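Side-chain contacts in member of s1p family of ribosomal proteins (Pyrococcus furiosus, PDB 5YH1), which probably acts as an exonuclease, and in this chain, its DHH domain, binds manganese: residues S31-A36 with A233-Q238; E35-K40 with H188-G193; H164-W169 with D173-D178. All coordinates share one frame; numbering follows the deposited sequence.

Contacts 1 and 2 use successive turns of the same helix, 32-53, and touch through Val33, Val190 and Lys191. Contact 1 is buried and polar: one hydrogen bond joins a serine to a glutamate at the starts of two helices. Contact 2 lies partly at the surface. It has no hydrogen bond between its segments and depends on methyl groups and on a lysine over a histidine ring. Contact 3 is partly buried and local, a hairpin within 164-178 closed by a backbone bond and by a tryptophan face over an alanine methyl. It meets contact 2 through His189 with Asp178 and Arg192 with Trp169. Contacts 1 and 3 do not touch.

Contact 1: S31-A36 with A233-Q238; sequences SEVLEA and APEFYQ
Ser31 and Glu235 meet where two helices of the DHH domain begin. Ser31 is the N-cap of helix 32-53, and Glu235 lies in the first turn of helix 234-245. The serine hydroxyl has two jobs. It accepts the backbone N-H of Leu34, with Leu34 N 3.1 Å from Ser31 OG and an almost straight angle of 174°. It also donates to the carboxylate, with Ser31 OG 2.6 Å from Glu235 OE1. The oxygen receives it on its anti lone pair, the one turned away from OE2. OG stands trans to the serine's own nitrogen (chi1 174°), which puts it between the helix start and the carboxylate.

Glu235 reaches over with a bent chain. Its CG is opposite the carbonyl carbon, and chi2 near 91° makes the bend. The methylene packs on the serine as well, with Glu235 CG 3.6 Å from Ser31 CB. The contact is therefore not made by the oxygen alone. The other oxygen, OE2, is hydrogen-bonded to the hydroxyl of Tyr194. Both oxygens of this buried carboxylate thus have hydroxyl partners. The nearby N-terminal end of helix 32-53 would tend to stabilise its negative charge. A leucine in place of Glu235 would probably leave the Ser31 and Tyr194 hydroxyls without their shared carboxylate.

Beside this polar pair the chain segments join again: the Gln238 side chain, through OE1, accepts the backbone N-H of Lys30. The manganese ion is about 14 Å from the Glu235 side chain, so the bond joins two helices in the surroundings of the metal site and is not part of it. On the apolar side, Val33 CB lies 4.1 Å from Glu235 OE1.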
loop_
_atom_site.group_PDB
_atom_site.type_symbol
_atom_site.label_atom_id
_atom_site.label_comp_id
_atom_site.label_asym_id
_atom_site.label_seq_id
_atom_site.Cartn_x
_atom_site.Cartn_y
_atom_site.Cartn_z
ATOM N N SER A 31 -23.194 9.500 36.532
ATOM C CA SER A 31 -23.390 8.257 35.800
ATOM C C SER A 31 -23.172 7.055 36.714
ATOM O O SER A 31 -22.072 6.856 37.225
ATOM C CB SER A 31 -22.389 8.168 34.635
ATOM O OG SER A 31 -22.453 6.903 33.988
ATOM N N GLU A 32 -24.210 6.251 36.905
ATOM C CA GLU A 32 -24.076 5.016 37.670
ATOM C C GLU A 32 -23.194 4.003 36.933
ATOM O O GLU A 32 -22.497 3.201 37.559
ATOM C CB GLU A 32 -25.456 4.421 37.970
ATOM C CG GLU A 32 -26.217 5.189 39.043
ATOM C CD GLU A 32 -25.554 5.072 40.408
ATOM O OE1 GLU A 32 -25.597 3.968 40.999
ATOM O OE2 GLU A 32 -24.980 6.080 40.884
ATOM N N VAL A 33 -23.224 4.052 35.606
ATOM C CA VAL A 33 -22.382 3.180 34.788
ATOM C C VAL A 33 -20.901 3.478 35.042
ATOM O O VAL A 33 -20.132 2.575 35.351
ATOM C CB VAL A 33 -22.746 3.275 33.299
ATOM C CG1 VAL A 33 -21.770 2.469 32.449
ATOM C CG2 VAL A 33 -24.165 2.757 33.093
ATOM N N LEU A 34 -20.509 4.743 34.962
ATOM C CA LEU A 34 -19.124 5.107 35.238
ATOM C C LEU A 34 -18.724 4.727 36.658
ATOM O O LEU A 34 -17.625 4.194 36.865
ATOM C CB LEU A 34 -18.881 6.588 35.012
ATOM C CG LEU A 34 -18.823 7.007 33.543
ATOM C CD1 LEU A 34 -18.789 8.517 33.431
ATOM C CD2 LEU A 34 -17.617 6.392 32.833
ATOM N N GLU A 35 -19.609 4.986 37.629
ATOM C CA GLU A 35 -19.333 4.626 39.025
ATOM C C GLU A 35 -19.052 3.139 39.147
ATOM O O GLU A 35 -18.111 2.751 39.806
ATOM C CB GLU A 35 -20.486 5.012 39.968
ATOM C CG GLU A 35 -20.637 6.507 40.193
ATOM C CD GLU A 35 -19.405 7.170 40.793
ATOM O OE1 GLU A 35 -18.613 6.496 41.487
ATOM O OE2 GLU A 35 -19.231 8.388 40.577
ATOM N N ALA A 36 -19.865 2.319 38.503
ATOM C CA ALA A 36 -19.651 0.878 38.513
ATOM C C ALA A 36 -18.327 0.474 37.806
ATOM O O ALA A 36 -17.710 -0.528 38.168
ATOM C CB ALA A 36 -20.852 0.168 37.889
ATOM N N ALA A 233 -27.184 9.014 25.123
ATOM C CA ALA A 233 -27.048 8.699 26.547
ATOM C C ALA A 233 -27.264 9.939 27.415
ATOM O O ALA A 233 -26.837 11.023 27.049
ATOM C CB ALA A 233 -25.670 8.124 26.838
ATOM N N PRO A 234 -27.884 9.774 28.593
ATOM C CA PRO A 234 -27.948 10.868 29.566
ATOM C C PRO A 234 -26.581 11.475 29.882
ATOM O O PRO A 234 -26.480 12.677 30.098
ATOM C CB PRO A 234 -28.537 10.192 30.804
ATOM C CG PRO A 234 -29.406 9.130 30.245
ATOM C CD PRO A 234 -28.677 8.615 29.027
ATOM N N GLU A 235 -25.537 10.646 29.895
ATOM C CA GLU A 235 -24.169 11.141 30.059
ATOM C C GLU A 235 -23.785 12.118 28.951
ATOM O O GLU A 235 -23.085 13.094 29.207
ATOM C CB GLU A 235 -23.156 9.982 30.077
ATOM C CG GLU A 235 -23.236 9.079 31.303
ATOM C CD GLU A 235 -24.157 7.890 31.147
ATOM O OE1 GLU A 235 -24.038 6.967 31.968
ATOM O OE2 GLU A 235 -24.991 7.850 30.230
ATOM N N PHE A 236 -24.240 11.849 27.727
ATOM C CA PHE A 236 -23.857 12.651 26.558
ATOM C C PHE A 236 -24.401 14.071 26.719
ATOM O O PHE A 236 -23.690 15.057 26.499
ATOM C CB PHE A 236 -24.363 11.992 25.262
ATOM C CG PHE A 236 -24.245 12.851 24.026
ATOM C CD1 PHE A 236 -23.006 13.280 23.567
ATOM C CD2 PHE A 236 -25.378 13.189 23.290
ATOM C CE1 PHE A 236 -22.895 14.049 22.419
ATOM C CE2 PHE A 236 -25.277 13.962 22.130
ATOM C CZ PHE A 236 -24.029 14.396 21.698
ATOM N N TYR A 237 -25.651 14.161 27.152
ATOM C CA TYR A 237 -26.317 15.456 27.257
ATOM C C TYR A 237 -25.676 16.309 28.338
ATOM O O TYR A 237 -25.670 17.521 28.224
ATOM C CB TYR A 237 -27.832 15.269 27.423
ATOM C CG TYR A 237 -28.421 14.583 26.203
ATOM C CD1 TYR A 237 -28.444 15.227 24.962
ATOM C CD2 TYR A 237 -28.901 13.284 26.270
ATOM C CE1 TYR A 237 -28.957 14.600 23.828
ATOM C CE2 TYR A 237 -29.418 12.650 25.139
ATOM C CZ TYR A 237 -29.441 13.317 23.925
ATOM O OH TYR A 237 -29.953 12.692 22.806
ATOM N N GLN A 238 -25.068 15.676 29.343
ATOM C CA GLN A 238 -24.215 16.404 30.290
ATOM C C GLN A 238 -22.880 16.796 29.655
ATOM O O GLN A 238 -22.413 17.926 29.829
ATOM C CB GLN A 238 -23.947 15.570 31.545
ATOM C CG GLN A 238 -25.188 15.225 32.368
ATOM C CD GLN A 238 -24.858 14.289 33.520
ATOM O OE1 GLN A 238 -24.196 14.682 34.489
ATOM N NE2 GLN A 238 -25.304 13.048 33.420
#

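Contact 2: E35-K40 with H188-G193; sequences EALKPK and HHVKRG
Val190 and Ala36 are the closest pair here, where the loop after strand 183-185 lies against helix 32-53. The Val190 side chain meets the helix with every carbon. Its CB is 3.8 Å from Ala36 CB. One branch, CG1, comes nearer, with Val190 CG1 3.7 Å from Ala36 CB. The same methyl is 3.9 Å from Leu37 CD2, so it spans two neighbouring helix residues. The other branch, CG2, lies 4.0 Å from Ala36 CB and touches Leu37 too, while its further side rests on Val33 CG1, one turn back along the helix. The valine is turned with CG1 opposite the carbonyl carbon (chi1 -57°), and CG2 takes the place between backbone N and carbonyl carbon. This directs both methyls at the helix. Leu37 meets them with its CD2 end and also packs on Leu202 of helix 199-210.

The other half sets an ammonium group over a ring. The Lys40 chain, bent at chi3, carries NZ over one face of the His189 imidazole. It is nearest the rim, with Lys40 NZ 3.8 Å from His189 CG, and the lysine chain and the ring meet at about a right angle. The ring does not turn freely, since His189 NE2 is hydrogen-bonded to Asp178 OD2. The ring also meets that of Trp169, the two planes at about 85°.

The contact thus seats the loop at the C-terminal end of strand 183-185, an outermost strand of the five-stranded parallel sheet, on helix 32-53, in the alpha/beta core of a DHH-family domain.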
loop_
_atom_site.group_PDB
_atom_site.type_symbol
_atom_site.label_atom_id
_atom_site.label_comp_id
_atom_site.label_asym_id
_atom_site.label_seq_id
_atom_site.Cartn_x
_atom_site.Cartn_y
_atom_site.Cartn_z
ATOM N N GLU A 35 -19.609 4.986 37.629
ATOM C CA GLU A 35 -19.333 4.626 39.025
ATOM C C GLU A 35 -19.052 3.139 39.147
ATOM O O GLU A 35 -18.111 2.751 39.806
ATOM C CB GLU A 35 -20.486 5.012 39.968
ATOM C CG GLU A 35 -20.637 6.507 40.193
ATOM C CD GLU A 35 -19.405 7.170 40.793
ATOM O OE1 GLU A 35 -18.613 6.496 41.487
ATOM O OE2 GLU A 35 -19.231 8.388 40.577
ATOM N N ALA A 36 -19.865 2.319 38.503
ATOM C CA ALA A 36 -19.651 0.878 38.513
ATOM C C ALA A 36 -18.327 0.474 37.806
ATOM O O ALA A 36 -17.710 -0.528 38.168
ATOM C CB ALA A 36 -20.852 0.168 37.889
ATOM N N LEU A 37 -17.891 1.261 36.821
ATOM C CA LEU A 37 -16.646 0.987 36.069
ATOM C C LEU A 37 -15.402 1.567 36.732
ATOM O O LEU A 37 -14.286 1.341 36.266
ATOM C CB LEU A 37 -16.738 1.579 34.666
ATOM C CG LEU A 37 -17.721 0.933 33.699
ATOM C CD1 LEU A 37 -17.770 1.765 32.423
ATOM C CD2 LEU A 37 -17.344 -0.513 33.398
ATOM N N LYS A 38 -15.587 2.319 37.803
ATOM C CA LYS A 38 -14.475 3.035 38.448
ATOM C C LYS A 38 -13.252 2.173 38.805
ATOM O O LYS A 38 -12.124 2.579 38.542
ATOM C CB LYS A 38 -14.971 3.744 39.697
ATOM C CG LYS A 38 -14.060 4.834 40.218
ATOM C CD LYS A 38 -14.870 5.678 41.181
ATOM C CE LYS A 38 -14.051 6.752 41.850
ATOM N NZ LYS A 38 -14.959 7.857 42.267
ATOM N N PRO A 39 -13.465 1.001 39.425
ATOM C CA PRO A 39 -12.297 0.172 39.734
ATOM C C PRO A 39 -11.457 -0.209 38.490
ATOM O O PRO A 39 -10.231 -0.166 38.544
ATOM C CB PRO A 39 -12.913 -1.081 40.387
ATOM C CG PRO A 39 -14.252 -0.630 40.890
ATOM C CD PRO A 39 -14.719 0.362 39.868
ATOM N N LYS A 40 -12.112 -0.567 37.395
ATOM C CA LYS A 40 -11.399 -0.906 36.159
ATOM C C LYS A 40 -10.815 0.324 35.476
ATOM O O LYS A 40 -9.727 0.270 34.920
ATOM C CB LYS A 40 -12.306 -1.680 35.218
ATOM C CG LYS A 40 -12.885 -2.915 35.888
ATOM C CD LYS A 40 -13.173 -4.037 34.911
ATOM C CE LYS A 40 -14.562 -4.626 35.111
ATOM N NZ LYS A 40 -14.821 -5.715 34.123
ATOM N N HIS A 188 -20.733 -2.533 28.914
ATOM C CA HIS A 188 -21.516 -3.763 28.794
ATOM C C HIS A 188 -21.328 -4.736 29.971
ATOM O O HIS A 188 -22.166 -5.585 30.186
ATOM C CB HIS A 188 -21.179 -4.489 27.486
ATOM C CG HIS A 188 -21.698 -3.808 26.258
ATOM N ND1 HIS A 188 -22.908 -4.137 25.684
ATOM C CD2 HIS A 188 -21.166 -2.837 25.476
ATOM C CE1 HIS A 188 -23.105 -3.394 24.610
ATOM N NE2 HIS A 188 -22.063 -2.595 24.462
ATOM N N HIS A 189 -20.218 -4.631 30.696
ATOM C CA HIS A 189 -19.965 -5.480 31.859
ATOM C C HIS A 189 -20.895 -5.145 33.019
ATOM O O HIS A 189 -21.294 -6.029 33.765
ATOM C CB HIS A 189 -18.524 -5.335 32.357
ATOM C CG HIS A 189 -17.515 -6.036 31.506
ATOM N ND1 HIS A 189 -16.671 -5.362 30.659
ATOM C CD2 HIS A 189 -17.214 -7.349 31.374
ATOM C CE1 HIS A 189 -15.892 -6.231 30.035
ATOM N NE2 HIS A 189 -16.203 -7.443 30.452
ATOM N N VAL A 190 -21.207 -3.862 33.179
ATOM C CA VAL A 190 -22.016 -3.404 34.301
ATOM C C VAL A 190 -23.455 -3.099 33.905
ATOM O O VAL A 190 -24.304 -2.953 34.770
ATOM C CB VAL A 190 -21.380 -2.176 34.987
ATOM C CG1 VAL A 190 -19.969 -2.520 35.445
ATOM C CG2 VAL A 190 -21.373 -0.960 34.066
ATOM N N LYS A 191 -23.717 -3.006 32.606
ATOM C CA LYS A 191 -25.051 -2.738 32.084
ATOM C C LYS A 191 -25.105 -3.198 30.640
ATOM O O LYS A 191 -24.689 -2.477 29.737
ATOM C CB LYS A 191 -25.364 -1.239 32.176
ATOM C CG LYS A 191 -26.825 -0.874 31.953
ATOM C CD LYS A 191 -26.970 0.619 31.685
ATOM C CE LYS A 191 -28.186 1.236 32.354
ATOM N NZ LYS A 191 -29.438 0.527 31.981
ATOM N N ARG A 192 -25.615 -4.405 30.422
ATOM C CA ARG A 192 -25.672 -4.976 29.080
ATOM C C ARG A 192 -26.408 -4.051 28.130
ATOM O O ARG A 192 -27.431 -3.489 28.483
ATOM C CB ARG A 192 -26.396 -6.322 29.090
ATOM C CG ARG A 192 -25.706 -7.412 29.888
ATOM C CD ARG A 192 -24.668 -8.175 29.078
ATOM N NE ARG A 192 -24.374 -9.443 29.742
ATOM C CZ ARG A 192 -23.634 -9.573 30.842
ATOM N NH1 ARG A 192 -23.065 -8.515 31.426
ATOM N NH2 ARG A 192 -23.449 -10.782 31.365
ATOM N N GLY A 193 -25.892 -3.923 26.915
ATOM C CA GLY A 193 -26.534 -3.125 25.882
ATOM C C GLY A 193 -26.242 -1.637 25.922
ATOM O O GLY A 193 -26.669 -0.919 25.033
#

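Contact 3: H164-W169 with D173-D178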
loop_
_atom_site.group_PDB
_atom_site.type_symbol
_atom_site.label_atom_id
_atom_site.label_comp_id
_atom_site.label_asym_id
_atom_site.label_seq_id
_atom_site.Cartn_x
_atom_site.Cartn_y
_atom_site.Cartn_z
ATOM N N HIS A 164 -18.321 -1.815 22.576
ATOM C CA HIS A 164 -19.024 -2.826 21.795
ATOM C C HIS A 164 -19.290 -4.037 22.668
ATOM O O HIS A 164 -18.559 -4.294 23.633
ATOM C CB HIS A 164 -18.213 -3.211 20.555
ATOM C CG HIS A 164 -17.989 -2.063 19.626
ATOM N ND1 HIS A 164 -16.975 -1.145 19.810
ATOM C CD2 HIS A 164 -18.684 -1.646 18.542
ATOM C CE1 HIS A 164 -17.045 -0.224 18.865
ATOM N NE2 HIS A 164 -18.074 -0.505 18.085
ATOM N N ASP A 165 -20.335 -4.776 22.317
ATOM C CA ASP A 165 -20.767 -5.946 23.079
ATOM C C ASP A 165 -19.762 -7.099 22.939
ATOM O O ASP A 165 -19.525 -7.575 21.835
ATOM C CB ASP A 165 -22.159 -6.388 22.594
ATOM C CG ASP A 165 -22.723 -7.575 23.381
ATOM O OD1 ASP A 165 -22.185 -7.952 24.449
ATOM O OD2 ASP A 165 -23.725 -8.141 22.909
ATOM N N PRO A 166 -19.170 -7.551 24.059
ATOM C CA PRO A 166 -18.291 -8.724 23.966
ATOM C C PRO A 166 -19.012 -9.997 23.518
ATOM O O PRO A 166 -18.365 -10.919 23.041
ATOM C CB PRO A 166 -17.741 -8.875 25.389
ATOM C CG PRO A 166 -17.889 -7.519 26.006
ATOM C CD PRO A 166 -19.129 -6.941 25.400
ATOM N N ARG A 167 -20.335 -10.035 23.687
ATOM C CA ARG A 167 -21.199 -11.129 23.217
ATOM C C ARG A 167 -21.051 -12.456 23.969
ATOM O O ARG A 167 -22.025 -12.928 24.549
ATOM C CB ARG A 167 -21.052 -11.374 21.709
ATOM C CG ARG A 167 -21.737 -10.338 20.836
ATOM C CD ARG A 167 -21.818 -10.822 19.398
ATOM N NE ARG A 167 -22.470 -9.841 18.541
ATOM N N ASP A 168 -19.862 -13.062 23.942
ATOM C CA ASP A 168 -19.658 -14.401 24.516
ATOM C C ASP A 168 -19.408 -14.322 26.018
ATOM O O ASP A 168 -18.264 -14.292 26.471
ATOM C CB ASP A 168 -18.488 -15.112 23.823
ATOM C CG ASP A 168 -18.776 -15.434 22.368
ATOM O OD1 ASP A 168 -19.889 -15.911 22.081
ATOM O OD2 ASP A 168 -17.896 -15.228 21.501
ATOM N N TRP A 169 -20.481 -14.285 26.794
ATOM C CA TRP A 169 -20.360 -14.151 28.244
ATOM C C TRP A 169 -20.101 -15.503 28.899
ATOM O O TRP A 169 -20.731 -16.494 28.552
ATOM C CB TRP A 169 -21.609 -13.474 28.823
ATOM C CG TRP A 169 -21.750 -12.081 28.303
ATOM C CD1 TRP A 169 -22.487 -11.681 27.232
ATOM C CD2 TRP A 169 -21.081 -10.916 28.790
ATOM N NE1 TRP A 169 -22.335 -10.330 27.030
ATOM C CE2 TRP A 169 -21.478 -9.836 27.978
ATOM C CE3 TRP A 169 -20.187 -10.682 29.835
ATOM C CZ2 TRP A 169 -21.020 -8.532 28.186
ATOM C CZ3 TRP A 169 -19.730 -9.393 30.044
ATOM C CH2 TRP A 169 -20.150 -8.329 29.218
ATOM N N ASP A 173 -20.436 -10.830 34.796
ATOM C CA ASP A 173 -19.603 -9.677 34.443
ATOM C C ASP A 173 -18.248 -10.076 33.829
ATOM O O ASP A 173 -17.270 -9.352 33.966
ATOM C CB ASP A 173 -19.408 -8.772 35.668
ATOM C CG ASP A 173 -18.806 -9.503 36.849
ATOM O OD1 ASP A 173 -18.451 -10.692 36.700
ATOM O OD2 ASP A 173 -18.694 -8.889 37.931
ATOM N N LYS A 174 -18.205 -11.219 33.147
ATOM C CA LYS A 174 -16.988 -11.658 32.470
ATOM C C LYS A 174 -17.287 -12.307 31.123
ATOM O O LYS A 174 -18.158 -13.176 31.017
ATOM C CB LYS A 174 -16.190 -12.621 33.348
ATOM C CG LYS A 174 -14.748 -12.765 32.892
ATOM C CD LYS A 174 -13.892 -13.561 33.863
ATOM C CE LYS A 174 -12.424 -13.471 33.467
ATOM N NZ LYS A 174 -11.588 -14.499 34.147
ATOM N N ALA A 175 -16.561 -11.866 30.096
ATOM C CA ALA A 175 -16.696 -12.412 28.754
ATOM C C ALA A 175 -15.453 -13.194 28.373
ATOM O O ALA A 175 -14.411 -13.074 29.013
ATOM C CB ALA A 175 -16.929 -11.297 27.751
ATOM N N LYS A 176 -15.575 -13.967 27.303
ATOM C CA LYS A 176 -14.488 -14.805 26.810
ATOM C C LYS A 176 -13.207 -14.005 26.558
ATOM O O LYS A 176 -12.122 -14.414 26.977
ATOM C CB LYS A 176 -14.920 -15.519 25.531
ATOM C CG LYS A 176 -13.987 -16.642 25.120
ATOM C CD LYS A 176 -14.446 -17.313 23.834
ATOM C CE LYS A 176 -13.541 -18.489 23.485
ATOM N NZ LYS A 176 -13.656 -18.863 22.048
ATOM N N VAL A 177 -13.344 -12.846 25.910
ATOM C CA VAL A 177 -12.189 -12.004 25.586
ATOM C C VAL A 177 -11.420 -11.563 26.829
ATOM O O VAL A 177 -10.217 -11.319 26.746
ATOM C CB VAL A 177 -12.598 -10.747 24.768
ATOM C CG1 VAL A 177 -13.361 -9.751 25.639
ATOM C CG2 VAL A 177 -11.379 -10.083 24.141
ATOM N N ASP A 178 -12.106 -11.459 27.972
ATOM C CA ASP A 178 -11.475 -10.950 29.203
ATOM C C ASP A 178 -10.337 -11.832 29.718
ATOM O O ASP A 178 -9.430 -11.342 30.398
ATOM C CB ASP A 178 -12.506 -10.759 30.323
ATOM C CG ASP A 178 -13.478 -9.625 30.041
ATOM O OD1 ASP A 178 -13.047 -8.556 29.576
ATOM O OD2 ASP A 178 -14.683 -9.805 30.283
HETATM O O HOH W 1 -15.796 -12.233 24.141
#
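Trp169 and Ala175 form an antiparallel, non-hydrogen-bonded pair, with Trp169 CA 4.1 Å from Ala175 CA and their side chains diverging. One bond closes the strands beside it. Lys176 N gives its hydrogen to Asp168 O over 2.8 Å, and the donor sits nearly in line with the carbonyl bond (173°). A water molecule adds a second link, donating to Pro166 O and accepting from Val177 N.

The Trp169 side chain leaves its backbone away from the partner strand but returns. With CG opposite the carbonyl carbon (chi1 -63°), the indole folds back over Ala175. The methyl makes a CH-pi contact, with Ala175 CB 4.2 Å from the centroid of the six-membered ring. Pro166 CB lies over the same face, somewhat higher above it, and Pro166 CB is a tight 3.5 Å from Ala175 CB. At the edge of the indole, Trp169 CE3 is 3.4 Å from Lys174 O.

Hydrogen bonds within each segment hold these pieces in shape. Asp165 OD1 accepts the N-H of Arg167 over 2.9 Å from well above the carboxylate plane, forming an Asx turn, and Asp168 is the centre of an inverse gamma turn. Asp178 OD2 takes the N-H of Ala175. Outside the two segments, Asp168 OD2 is hydrogen-bonded to Thr142 OG1.

The region is a small beta hairpin of strands 169-171 and 174-175. It follows, after a short turn, the DHH signature, Asp162, His163 and His164, in which His163 binds manganese.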